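PDB 6R5T: periplasmic beta-glucosidase from Pseudomonas aeruginosa, which probably hydrolyses terminal, non-reducing beta-D-glucosyl residues of beta-glucosides in the periplasm, releasing beta-D-glucose. Local coordinates for residues A[24-29]-A[35-40]; A[9-14]-A[312-317]; A[273-278]-A[297-302]; A[52-57]-A[342-347]. The protein carries 1 engineered substitution. One frame throughout, in Å; residues are numbered along the deposited sequence.

Overall arrangement
All four contacts involve the N-terminal TIM-barrel-type domain of this family 3 glycoside hydrolase. Interaction 1 joins the first barrel strand, 24-26, to the helix that follows it. Interaction 2 sets the N-terminal helix 2-12 against helix 307-323, and its long loop encloses interactions 1 and 3. Interaction 3 packs the helices on either side of strand 286-287 in sequence. Its centre lies about 19 Å from that of interaction 2. Interaction 4 ties the start of helix 55-65 to the loop before helix 352-362. Its centre is about 20 Å from that of interaction 1, which it touches through Val28 and Thr52. The centres of interactions 3 and 4 are about 40 Å apart.

Interaction 1: A[24-29]-A[35-40]; sequences RLVSVG and EALMAD
Segments 24-29 and 35-40 draw closer at the strand's C-terminal end: the CA atoms of Arg24 and Asp40 are 10.4 Å apart, those of Val28 and Leu37 7.3 Å. This is the strand and helix of a beta-alpha-beta unit, the first of the TIM-type barrel, completed by strand 48-50. Leu37 supplies the apolar centre. Its CD1 methyl sits 3.9 Å from Val26 CG2 and also packs on Val28 CG2. With chi1 at -161°, Leu37 CG swings away from the backbone N, and CD1 reaches both valines. Leu37 also touches Ile49 of the next strand, 48-50.

The polar end is a salt bridge. Arg24 runs extended from CG to NE and crosses Asp40 at about a right angle. Its NH1 donates to Asp40 OD2 over 2.8 Å, nearly in the guanidinium plane but from above the carboxylate plane. NH2 adds a weak bond to the same oxygen. Arg24 NE has a second acid, Asp290, in the loop after strand 286-287, so this arginine links helix 34-42 to the last barrel strand's loop. A water accepts weakly from Arg24 NH2 and donates to Asp40 OD2 at 2.7 Å.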
loop_
_atom_site.group_PDB
_atom_site.type_symbol
_atom_site.label_atom_id
_atom_site.label_comp_id
_atom_site.label_asym_id
_atom_site.label_seq_id
_atom_site.Cartn_x
_atom_site.Cartn_y
_atom_site.Cartn_z
ATOM N N ARG A 24 7.041 31.636 -18.649
ATOM C CA ARG A 24 7.790 30.568 -19.325
ATOM C C ARG A 24 9.090 30.307 -18.593
ATOM O O ARG A 24 9.923 31.226 -18.466
ATOM C CB ARG A 24 8.064 30.987 -20.760
ATOM C CG ARG A 24 8.674 29.888 -21.582
ATOM C CD ARG A 24 8.706 30.304 -23.029
ATOM N NE ARG A 24 9.374 29.330 -23.860
ATOM C CZ ARG A 24 10.221 29.606 -24.842
ATOM N NH1 ARG A 24 10.521 30.859 -25.113
ATOM N NH2 ARG A 24 10.775 28.632 -25.548
ATOM N N LEU A 25 9.234 29.069 -18.078
ATOM C CA LEU A 25 10.441 28.616 -17.368
ATOM C C LEU A 25 11.082 27.515 -18.203
ATOM O O LEU A 25 10.427 26.507 -18.449
ATOM C CB LEU A 25 10.004 28.097 -16.007
ATOM C CG LEU A 25 11.037 27.318 -15.217
ATOM C CD1 LEU A 25 12.218 28.187 -14.893
ATOM C CD2 LEU A 25 10.393 26.788 -13.913
ATOM N N VAL A 26 12.315 27.719 -18.633
ATOM C CA VAL A 26 12.956 26.783 -19.588
ATOM C C VAL A 26 14.398 26.515 -19.191
ATOM O O VAL A 26 14.993 27.286 -18.459
ATOM C CB VAL A 26 12.893 27.316 -21.030
ATOM C CG1 VAL A 26 11.497 27.267 -21.573
ATOM C CG2 VAL A 26 13.450 28.716 -21.105
ATOM N N SER A 27 14.929 25.422 -19.732
ATOM C CA SER A 27 16.354 25.045 -19.573
ATOM C C SER A 27 16.960 24.916 -20.970
ATOM O O SER A 27 16.247 24.505 -21.888
ATOM C CB SER A 27 16.517 23.752 -18.835
ATOM O OG SER A 27 15.790 22.719 -19.474
ATOM N N VAL A 28 18.256 25.110 -21.062
ATOM C CA VAL A 28 19.013 24.799 -22.305
ATOM C C VAL A 28 18.988 23.284 -22.481
ATOM O O VAL A 28 19.280 22.552 -21.522
ATOM C CB VAL A 28 20.435 25.328 -22.266
ATOM C CG1 VAL A 28 21.183 24.943 -23.532
ATOM C CG2 VAL A 28 20.447 26.809 -22.084
ATOM N N GLY A 29 18.628 22.838 -23.657
ATOM C CA GLY A 29 18.523 21.400 -23.944
ATOM C C GLY A 29 18.198 21.160 -25.397
ATOM O O GLY A 29 18.069 22.111 -26.171
ATOM N N GLU A 35 21.062 29.094 -28.612
ATOM C CA GLU A 35 20.977 30.350 -29.413
ATOM C C GLU A 35 19.494 30.732 -29.539
ATOM O O GLU A 35 19.197 31.922 -29.462
ATOM C CB GLU A 35 21.598 30.255 -30.811
ATOM C CG GLU A 35 23.053 29.794 -30.903
ATOM C CD GLU A 35 24.003 30.053 -29.740
ATOM O OE1 GLU A 35 24.078 31.216 -29.276
ATOM O OE2 GLU A 35 24.689 29.080 -29.303
ATOM N N ALA A 36 18.599 29.768 -29.756
ATOM C CA ALA A 36 17.139 30.016 -29.868
ATOM C C ALA A 36 16.643 30.583 -28.540
ATOM O O ALA A 36 15.863 31.542 -28.535
ATOM C CB ALA A 36 16.387 28.753 -30.235
ATOM N N LEU A 37 17.129 30.057 -27.427
ATOM C CA LEU A 37 16.712 30.553 -26.106
ATOM C C LEU A 37 17.175 32.006 -25.920
ATOM O O LEU A 37 16.396 32.855 -25.448
ATOM C CB LEU A 37 17.296 29.615 -25.054
ATOM C CG LEU A 37 16.632 29.680 -23.694
ATOM C CD1 LEU A 37 16.945 28.425 -22.866
ATOM C CD2 LEU A 37 17.079 30.928 -22.974
ATOM N N MET A 38 18.405 32.310 -26.285
ATOM C CA MET A 38 18.943 33.680 -26.173
ATOM C C MET A 38 18.085 34.633 -27.018
ATOM O O MET A 38 17.771 35.728 -26.538
ATOM C CB MET A 38 20.377 33.748 -26.702
ATOM C CG MET A 38 21.301 32.696 -26.190
ATOM S SD MET A 38 22.367 33.371 -24.947
ATOM C CE MET A 38 21.082 33.555 -23.733
ATOM N N ALA A 39 17.661 34.238 -28.206
ATOM C CA ALA A 39 16.820 35.098 -29.079
ATOM C C ALA A 39 15.471 35.302 -28.394
ATOM O O ALA A 39 14.941 36.407 -28.411
ATOM C CB ALA A 39 16.640 34.486 -30.441
ATOM N N ASP A 40 14.954 34.262 -27.745
ATOM C CA ASP A 40 13.651 34.383 -27.056
ATOM C C ASP A 40 13.788 35.316 -25.869
ATOM O O ASP A 40 12.838 36.081 -25.609
ATOM C CB ASP A 40 13.090 33.021 -26.646
ATOM C CG ASP A 40 12.390 32.277 -27.767
ATOM O OD1 ASP A 40 12.322 32.805 -28.898
ATOM O OD2 ASP A 40 11.921 31.152 -27.503
HETATM O O HOH W 1 13.000 28.743 -28.205
#

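Interaction 2: A[9-14]-A[312-317]; sequences SLMARM and RACRDV
Arg315 NH1 donates to two acceptors: OD1 of the adjacent Asp316, at 2.8 Å, and the backbone oxygen of Lys249. The same residue offers its apolar base to Met11, where helix 2-12 packs on helix 307-323, on the outside of the TIM-type barrel. The bond to Asp316 lies in the guanidinium plane and meets OD1 on the anti side, 30° out of the carboxylate plane. Arg315 NH2 pairs with Glu4 of helix 2-12, a polar tie to that helix outside the two segments. Asp316 OD2 pairs with Arg243.

A bend at chi2 (-92°) carries the guanidinium away from segment 9-14, while CA and CB stay against Met11. Met11 SD is 3.8 Å from Arg315 CB and equally close to Arg315 CA. The sulfur rests on these two atoms of Arg315, not on its charged end. Beyond it the methionine turns at chi3 (65°), and the CE methyl lies 4.0 Å from Cys314 CB.

Met14 approaches the same cysteine one turn further along, from the loop that follows the helix. The methyl groups of both methionines converge on this one small residue. No polar bond joins the segments themselves; the grip is sulfur and methyl packing. Lys19 of helix 16-22 also touches both Met14 and Cys314, and Leu318 touches both methionines. At the buried end of the contact, Met14 CE comes to 3.8 Å from Cys314 SG.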
loop_
_atom_site.group_PDB
_atom_site.type_symbol
_atom_site.label_atom_id
_atom_site.label_comp_id
_atom_site.label_asym_id
_atom_site.label_seq_id
_atom_site.Cartn_x
_atom_site.Cartn_y
_atom_site.Cartn_z
ATOM N N SER A 9 2.140 49.218 -11.937
ATOM C CA SER A 9 2.621 50.187 -12.947
ATOM C C SER A 9 3.303 49.383 -14.049
ATOM O O SER A 9 3.036 49.626 -15.245
ATOM C CB SER A 9 3.541 51.226 -12.356
ATOM O OG SER A 9 4.242 51.968 -13.372
ATOM N N LEU A 10 4.145 48.414 -13.676
ATOM C CA LEU A 10 4.822 47.592 -14.701
ATOM C C LEU A 10 3.792 46.800 -15.506
ATOM O O LEU A 10 3.880 46.769 -16.764
ATOM C CB LEU A 10 5.864 46.676 -14.064
ATOM C CG LEU A 10 6.603 45.766 -15.040
ATOM C CD1 LEU A 10 7.256 46.531 -16.168
ATOM C CD2 LEU A 10 7.709 45.067 -14.274
ATOM N N MET A 11 2.827 46.139 -14.860
ATOM C CA MET A 11 1.838 45.324 -15.609
ATOM C C MET A 11 0.954 46.184 -16.526
ATOM O O MET A 11 0.557 45.664 -17.539
ATOM C CB MET A 11 0.985 44.520 -14.631
ATOM C CG MET A 11 1.841 43.407 -14.099
ATOM S SD MET A 11 0.954 42.257 -13.087
ATOM C CE MET A 11 -0.187 41.529 -14.264
ATOM N N ALA A 12 0.704 47.440 -16.167
ATOM C CA ALA A 12 -0.085 48.367 -17.020
ATOM C C ALA A 12 0.684 48.650 -18.310
ATOM O O ALA A 12 0.061 49.122 -19.263
ATOM C CB ALA A 12 -0.434 49.660 -16.275
ATOM N N ARG A 13 1.984 48.403 -18.361
ATOM C CA ARG A 13 2.802 48.652 -19.568
ATOM C C ARG A 13 2.817 47.426 -20.488
ATOM O O ARG A 13 3.333 47.510 -21.626
ATOM C CB ARG A 13 4.240 48.994 -19.174
ATOM C CG ARG A 13 4.398 50.148 -18.197
ATOM C CD ARG A 13 5.860 50.440 -17.895
ATOM N NE ARG A 13 6.485 50.842 -19.123
ATOM C CZ ARG A 13 7.760 51.129 -19.310
ATOM N NH1 ARG A 13 8.593 51.081 -18.294
ATOM N NH2 ARG A 13 8.170 51.448 -20.526
ATOM N N MET A 14 2.419 46.254 -19.971
ATOM C CA MET A 14 2.745 44.979 -20.641
ATOM C C MET A 14 1.614 44.532 -21.551
ATOM O O MET A 14 0.455 44.539 -21.160
ATOM C CB MET A 14 3.043 43.891 -19.595
ATOM C CG MET A 14 4.292 44.204 -18.850
ATOM S SD MET A 14 4.499 43.098 -17.393
ATOM C CE MET A 14 4.996 41.599 -18.255
ATOM N N ARG A 312 -2.972 37.130 -12.850
ATOM C CA ARG A 312 -2.635 36.540 -11.526
ATOM C C ARG A 312 -1.256 35.913 -11.654
ATOM O O ARG A 312 -0.397 36.175 -10.802
ATOM C CB ARG A 312 -3.660 35.464 -11.168
ATOM C CG ARG A 312 -3.375 34.752 -9.854
ATOM C CD ARG A 312 -4.031 33.371 -9.878
ATOM N NE ARG A 312 -3.112 32.434 -10.567
ATOM C CZ ARG A 312 -3.459 31.594 -11.538
ATOM N NH1 ARG A 312 -4.724 31.557 -11.969
ATOM N NH2 ARG A 312 -2.538 30.792 -12.060
ATOM N N ALA A 313 -1.070 35.144 -12.719
ATOM C CA ALA A 313 0.133 34.332 -12.966
ATOM C C ALA A 313 1.320 35.266 -13.142
ATOM O O ALA A 313 2.376 35.113 -12.510
ATOM C CB ALA A 313 -0.092 33.423 -14.127
ATOM N N CYS A 314 1.151 36.304 -13.984
ATOM C CA CYS A 314 2.222 37.278 -14.243
ATOM C C CYS A 314 2.579 38.067 -12.978
ATOM O O CYS A 314 3.762 38.213 -12.674
ATOM C CB CYS A 314 1.749 38.205 -15.353
ATOM S SG CYS A 314 3.036 39.397 -15.794
ATOM N N ARG A 315 1.587 38.536 -12.219
ATOM C CA ARG A 315 1.845 39.277 -10.989
ATOM C C ARG A 315 2.704 38.434 -10.043
ATOM O O ARG A 315 3.629 38.957 -9.465
ATOM C CB ARG A 315 0.554 39.696 -10.288
ATOM C CG ARG A 315 0.743 40.358 -8.933
ATOM C CD ARG A 315 0.688 39.335 -7.771
ATOM N NE ARG A 315 1.270 39.852 -6.535
ATOM C CZ ARG A 315 1.797 39.119 -5.553
ATOM N NH1 ARG A 315 1.863 37.792 -5.626
ATOM N NH2 ARG A 315 2.311 39.731 -4.501
ATOM N N ASP A 316 2.427 37.136 -9.964
ATOM C CA ASP A 316 3.192 36.275 -9.047
ATOM C C ASP A 316 4.641 36.173 -9.514
ATOM O O ASP A 316 5.550 36.169 -8.654
ATOM C CB ASP A 316 2.499 34.917 -8.901
ATOM C CG ASP A 316 1.180 34.925 -8.160
ATOM O OD1 ASP A 316 0.858 35.966 -7.557
ATOM O OD2 ASP A 316 0.464 33.878 -8.231
ATOM N N VAL A 317 4.892 36.080 -10.827
ATOM C CA VAL A 317 6.286 36.014 -11.304
ATOM C C VAL A 317 6.997 37.338 -10.966
ATOM O O VAL A 317 8.134 37.314 -10.472
ATOM C CB VAL A 317 6.328 35.702 -12.804
ATOM C CG1 VAL A 317 7.750 35.822 -13.327
ATOM C CG2 VAL A 317 5.768 34.294 -13.057
#

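Interaction 3: A[273-278]-A[297-302]; sequences DATRLA and PKLLAA
Leu299 carries this contact; its two methyls lie against Thr275 and the start of Arg276. The CD1 methyl of Leu299 lies 3.7 Å from Thr275 CG2 and at the same distance from Arg276 N, so it presses on the helix backbone as well as on a side chain. The other branch, Leu299 CD2, is 4.0 Å from Arg276 CB, and CD1 is as near to that atom. Arg276 and Leu299 are also the pair whose CA atoms come nearest, at 7.1 Å. The contact is van der Waals packing, with no polar bond between the two segments.

Thr275 CG2 is anti to the backbone N, which puts the methyl on the side of Leu299 and the hydroxyl elsewhere. That hydroxyl is satisfied within its own helix, by the backbone oxygen of Glu271. The Arg276 chain bends at chi3 and turns its guanidinium back to Asp273. That salt bridge is long, with Arg276 NH2 3.7 Å from Asp273 OD1, and the carboxylate oxygen lies at the guanidinium edge.

In the next shell, Arg272, Glu304 and Ile305 also touch Leu299. Tyr292 and Leu296, earlier on the second helix, cover Thr275.

Helix 271-281 leads into strand 286-287, the last of the parallel barrel strands, and helix 291-301 follows that strand. The contact thus joins the helices before and after it. Helix 291-301 in turn meets helix 16-22, which precedes the first barrel strand, 24-26, in the chain. That meeting is through Pro297 on Ile20 and Leu300 on Asn16.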
loop_
_atom_site.group_PDB
_atom_site.type_symbol
_atom_site.label_atom_id
_atom_site.label_comp_id
_atom_site.label_asym_id
_atom_site.label_seq_id
_atom_site.Cartn_x
_atom_site.Cartn_y
_atom_site.Cartn_z
ATOM N N ASP A 273 -6.616 22.226 -24.059
ATOM C CA ASP A 273 -7.457 21.942 -22.860
ATOM C C ASP A 273 -6.536 21.727 -21.658
ATOM O O ASP A 273 -6.879 22.187 -20.584
ATOM C CB ASP A 273 -8.374 20.752 -23.124
ATOM C CG ASP A 273 -9.459 21.060 -24.144
ATOM O OD1 ASP A 273 -9.716 22.275 -24.401
ATOM O OD2 ASP A 273 -10.022 20.092 -24.711
ATOM N N ALA A 274 -5.370 21.111 -21.829
ATOM C CA ALA A 274 -4.446 20.950 -20.684
ATOM C C ALA A 274 -4.009 22.311 -20.139
ATOM O O ALA A 274 -3.991 22.562 -18.894
ATOM C CB ALA A 274 -3.283 20.102 -21.091
ATOM N N THR A 275 -3.688 23.247 -21.052
ATOM C CA THR A 275 -3.225 24.580 -20.650
ATOM C C THR A 275 -4.330 25.299 -19.852
ATOM O O THR A 275 -4.058 25.925 -18.804
ATOM C CB THR A 275 -2.859 25.373 -21.916
ATOM O OG1 THR A 275 -1.809 24.690 -22.602
ATOM C CG2 THR A 275 -2.434 26.768 -21.554
ATOM N N ARG A 276 -5.581 25.198 -20.343
ATOM C CA ARG A 276 -6.732 25.843 -19.669
ATOM C C ARG A 276 -6.859 25.297 -18.228
ATOM O O ARG A 276 -6.962 26.079 -17.276
ATOM C CB ARG A 276 -8.018 25.611 -20.459
ATOM C CG ARG A 276 -9.185 26.276 -19.756
ATOM C CD ARG A 276 -10.578 26.014 -20.293
ATOM N NE ARG A 276 -10.690 24.706 -20.912
ATOM C CZ ARG A 276 -11.049 23.587 -20.291
ATOM N NH1 ARG A 276 -11.342 23.582 -18.999
ATOM N NH2 ARG A 276 -11.095 22.466 -20.986
ATOM N N LEU A 277 -6.777 23.979 -18.103
ATOM C CA LEU A 277 -6.942 23.339 -16.768
ATOM C C LEU A 277 -5.846 23.832 -15.825
ATOM O O LEU A 277 -6.157 24.165 -14.691
ATOM C CB LEU A 277 -6.903 21.826 -16.905
ATOM C CG LEU A 277 -8.094 21.200 -17.600
ATOM C CD1 LEU A 277 -7.877 19.714 -17.821
ATOM C CD2 LEU A 277 -9.367 21.449 -16.816
ATOM N N ALA A 278 -4.597 23.864 -16.267
ATOM C CA ALA A 278 -3.469 24.229 -15.380
ATOM C C ALA A 278 -3.573 25.693 -14.936
ATOM O O ALA A 278 -3.464 25.987 -13.762
ATOM C CB ALA A 278 -2.178 23.959 -16.081
ATOM N N PRO A 297 -2.836 32.636 -25.616
ATOM C CA PRO A 297 -3.482 33.675 -26.446
ATOM C C PRO A 297 -4.771 33.175 -27.107
ATOM O O PRO A 297 -5.817 33.914 -27.035
ATOM C CB PRO A 297 -2.382 34.053 -27.460
ATOM C CG PRO A 297 -1.079 33.679 -26.745
ATOM C CD PRO A 297 -1.444 32.403 -25.993
ATOM N N LYS A 298 -4.730 31.956 -27.651
ATOM C CA LYS A 298 -5.917 31.334 -28.303
ATOM C C LYS A 298 -7.012 31.137 -27.272
ATOM O O LYS A 298 -8.201 31.421 -27.555
ATOM C CB LYS A 298 -5.529 30.060 -29.046
ATOM C CG LYS A 298 -4.908 30.338 -30.413
ATOM C CD LYS A 298 -4.484 29.078 -31.136
ATOM C CE LYS A 298 -3.815 29.327 -32.474
ATOM N NZ LYS A 298 -3.397 28.049 -33.089
ATOM N N LEU A 299 -6.654 30.600 -26.095
ATOM C CA LEU A 299 -7.668 30.379 -25.056
ATOM C C LEU A 299 -8.361 31.674 -24.674
ATOM O O LEU A 299 -9.602 31.698 -24.458
ATOM C CB LEU A 299 -7.005 29.732 -23.845
ATOM C CG LEU A 299 -6.622 28.266 -24.025
ATOM C CD1 LEU A 299 -5.688 27.818 -22.917
ATOM C CD2 LEU A 299 -7.862 27.389 -24.051
ATOM N N LEU A 300 -7.584 32.716 -24.506
ATOM C CA LEU A 300 -8.157 33.993 -24.036
ATOM C C LEU A 300 -9.106 34.552 -25.118
ATOM O O LEU A 300 -10.248 34.949 -24.771
ATOM C CB LEU A 300 -7.037 34.979 -23.748
ATOM C CG LEU A 300 -7.547 36.344 -23.252
ATOM C CD1 LEU A 300 -8.334 36.266 -21.941
ATOM C CD2 LEU A 300 -6.399 37.313 -23.073
ATOM N N ALA A 301 -8.667 34.512 -26.370
ATOM C CA ALA A 301 -9.440 35.054 -27.526
ATOM C C ALA A 301 -10.772 34.308 -27.672
ATOM O O ALA A 301 -11.780 34.939 -28.046
ATOM C CB ALA A 301 -8.584 34.962 -28.763
ATOM N N ALA A 302 -10.802 33.014 -27.358
ATOM C CA ALA A 302 -12.020 32.171 -27.423
ATOM C C ALA A 302 -12.895 32.329 -26.169
ATOM O O ALA A 302 -13.952 31.700 -26.113
ATOM C CB ALA A 302 -11.628 30.736 -27.658
#

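Interaction 4: A[52-57]-A[342-347]; sequences TVTRPD and FDTNAE
Arg55 and Phe342 meet with their planes almost perpendicular, 86° apart, at the start of helix 55-65. The arginine runs extended from the backbone to CD. It then bends at chi3 (-75°), which swings the guanidinium across the end of the phenyl ring. Arg55 CD is 3.7 Å from Phe342 CE1, at the ring edge and near its plane. CE1 in turn stands over one face of the guanidinium, toward its rim. Arg55 NE is 3.8 Å from Phe342 CE1. The ring thus presents its edge to the arginine, and the charged group does not cover the aromatic face. Phe342 has CG between its backbone N and carbonyl carbon (chi1 61°), which brings the ring end near Arg55.

Beside this pair the two threonines face each other more loosely. Thr344 OG1 is 4.1 Å from Thr54 CB. A water joins the segments, accepting from Arg55 N at 2.9 Å and sharing a hydrogen bond of the same length with Thr344 OG1. Thr54 is the N-cap of the helix, and its OG1 makes a weak bond to Asp57 OD2. On the loop side, Asp343 OD1 accepts from Asn345 N at 3.0 Å. This Asx turn lies within a type I turn from Asp343 to Ala346 and shapes the loop around Thr344.

Arg55 is held by Asp339 in a salt bridge at NH1, while the ring edge rests against CD and the guanidinium face. The contact is an aromatic edge set against an arginine's aliphatic chain and guanidinium face, plus a water link, at the surface where the barrel domain meets the loop toward helix 352-362.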
loop_
_atom_site.group_PDB
_atom_site.type_symbol
_atom_site.label_atom_id
_atom_site.label_comp_id
_atom_site.label_asym_id
_atom_site.label_seq_id
_atom_site.Cartn_x
_atom_site.Cartn_y
_atom_site.Cartn_z
ATOM N N THR A 52 20.989 26.432 -15.530
ATOM C CA THR A 52 22.201 27.224 -15.891
ATOM C C THR A 52 22.799 27.734 -14.586
ATOM O O THR A 52 22.086 28.418 -13.856
ATOM C CB THR A 52 21.831 28.366 -16.858
ATOM O OG1 THR A 52 21.434 27.750 -18.078
ATOM C CG2 THR A 52 22.944 29.353 -17.047
ATOM N N VAL A 53 24.049 27.381 -14.253
ATOM C CA VAL A 53 24.465 27.412 -12.822
ATOM C C VAL A 53 25.846 28.028 -12.571
ATOM O O VAL A 53 26.395 27.792 -11.489
ATOM C CB VAL A 53 24.437 25.987 -12.233
ATOM C CG1 VAL A 53 23.027 25.404 -12.377
ATOM C CG2 VAL A 53 25.470 25.104 -12.883
ATOM N N THR A 54 26.416 28.725 -13.538
ATOM C CA THR A 54 27.717 29.397 -13.307
ATOM C C THR A 54 27.572 30.884 -13.600
ATOM O O THR A 54 26.746 31.253 -14.430
ATOM C CB THR A 54 28.860 28.799 -14.120
ATOM O OG1 THR A 54 28.699 29.214 -15.471
ATOM C CG2 THR A 54 28.898 27.286 -14.048
ATOM N N ARG A 55 28.372 31.671 -12.925
ATOM C CA ARG A 55 28.284 33.149 -13.051
ATOM C C ARG A 55 28.394 33.570 -14.518
ATOM O O ARG A 55 27.554 34.335 -15.000
ATOM C CB ARG A 55 29.327 33.869 -12.206
ATOM C CG ARG A 55 29.373 35.348 -12.574
ATOM C CD ARG A 55 30.545 36.001 -11.917
ATOM N NE ARG A 55 30.309 36.219 -10.509
ATOM C CZ ARG A 55 31.019 37.053 -9.748
ATOM N NH1 ARG A 55 32.011 37.780 -10.264
ATOM N NH2 ARG A 55 30.685 37.206 -8.490
ATOM N N PRO A 56 29.415 33.139 -15.294
ATOM C CA PRO A 56 29.493 33.582 -16.685
ATOM C C PRO A 56 28.273 33.210 -17.534
ATOM O O PRO A 56 27.860 33.974 -18.402
ATOM C CB PRO A 56 30.788 32.987 -17.255
ATOM C CG PRO A 56 31.421 32.190 -16.125
ATOM C CD PRO A 56 30.615 32.400 -14.851
ATOM N N ASP A 57 27.727 32.025 -17.323
ATOM C CA ASP A 57 26.584 31.522 -18.127
ATOM C C ASP A 57 25.305 32.261 -17.739
ATOM O O ASP A 57 24.535 32.644 -18.661
ATOM C CB ASP A 57 26.368 30.039 -17.893
ATOM C CG ASP A 57 27.461 29.162 -18.447
ATOM O OD1 ASP A 57 28.097 29.595 -19.422
ATOM O OD2 ASP A 57 27.614 28.042 -17.897
ATOM N N PHE A 342 37.179 33.447 -12.745
ATOM C CA PHE A 342 37.634 32.557 -11.651
ATOM C C PHE A 342 37.209 31.134 -11.973
ATOM O O PHE A 342 36.398 30.908 -12.899
ATOM C CB PHE A 342 37.106 33.031 -10.297
ATOM C CG PHE A 342 35.597 33.064 -10.194
ATOM C CD1 PHE A 342 34.864 34.137 -10.691
ATOM C CD2 PHE A 342 34.903 31.991 -9.648
ATOM C CE1 PHE A 342 33.476 34.155 -10.607
ATOM C CE2 PHE A 342 33.514 32.005 -9.571
ATOM C CZ PHE A 342 32.797 33.085 -10.048
ATOM N N ASP A 343 37.777 30.195 -11.215
ATOM C CA ASP A 343 37.437 28.761 -11.370
ATOM C C ASP A 343 36.215 28.491 -10.480
ATOM O O ASP A 343 36.308 28.664 -9.248
ATOM C CB ASP A 343 38.631 27.875 -11.017
ATOM C CG ASP A 343 38.339 26.384 -11.075
ATOM O OD1 ASP A 343 37.257 25.994 -11.613
ATOM O OD2 ASP A 343 39.184 25.623 -10.560
ATOM N N THR A 344 35.073 28.235 -11.096
ATOM C CA THR A 344 33.812 27.959 -10.360
ATOM C C THR A 344 34.068 26.821 -9.356
ATOM O O THR A 344 33.537 26.888 -8.237
ATOM C CB THR A 344 32.665 27.670 -11.321
ATOM O OG1 THR A 344 32.313 28.921 -11.927
ATOM C CG2 THR A 344 31.451 27.128 -10.590
ATOM N N ASN A 345 34.912 25.879 -9.704
ATOM C CA ASN A 345 35.105 24.655 -8.887
ATOM C C ASN A 345 36.373 24.749 -8.044
ATOM O O ASN A 345 36.838 23.704 -7.534
ATOM C CB ASN A 345 35.111 23.438 -9.788
ATOM C CG ASN A 345 33.775 23.217 -10.442
ATOM O OD1 ASN A 345 33.691 23.172 -11.677
ATOM N ND2 ASN A 345 32.730 23.120 -9.628
ATOM N N ALA A 346 36.914 25.949 -7.839
ATOM C CA ALA A 346 38.103 26.088 -6.973
ATOM C C ALA A 346 37.850 25.490 -5.585
ATOM O O ALA A 346 36.795 25.741 -4.959
ATOM C CB ALA A 346 38.522 27.532 -6.831
ATOM N N GLU A 347 38.879 24.867 -5.028
ATOM C CA GLU A 347 38.858 24.364 -3.633
ATOM C C GLU A 347 38.503 25.448 -2.650
ATOM O O GLU A 347 37.807 25.163 -1.674
ATOM C CB GLU A 347 40.235 23.880 -3.187
ATOM C CG GLU A 347 40.423 22.445 -3.404
ATOM C CD GLU A 347 39.488 21.505 -2.625
ATOM O OE1 GLU A 347 39.323 21.596 -1.355
ATOM O OE2 GLU A 347 39.083 20.646 -3.299
HETATM O O HOH W 2 30.206 30.585 -10.955
#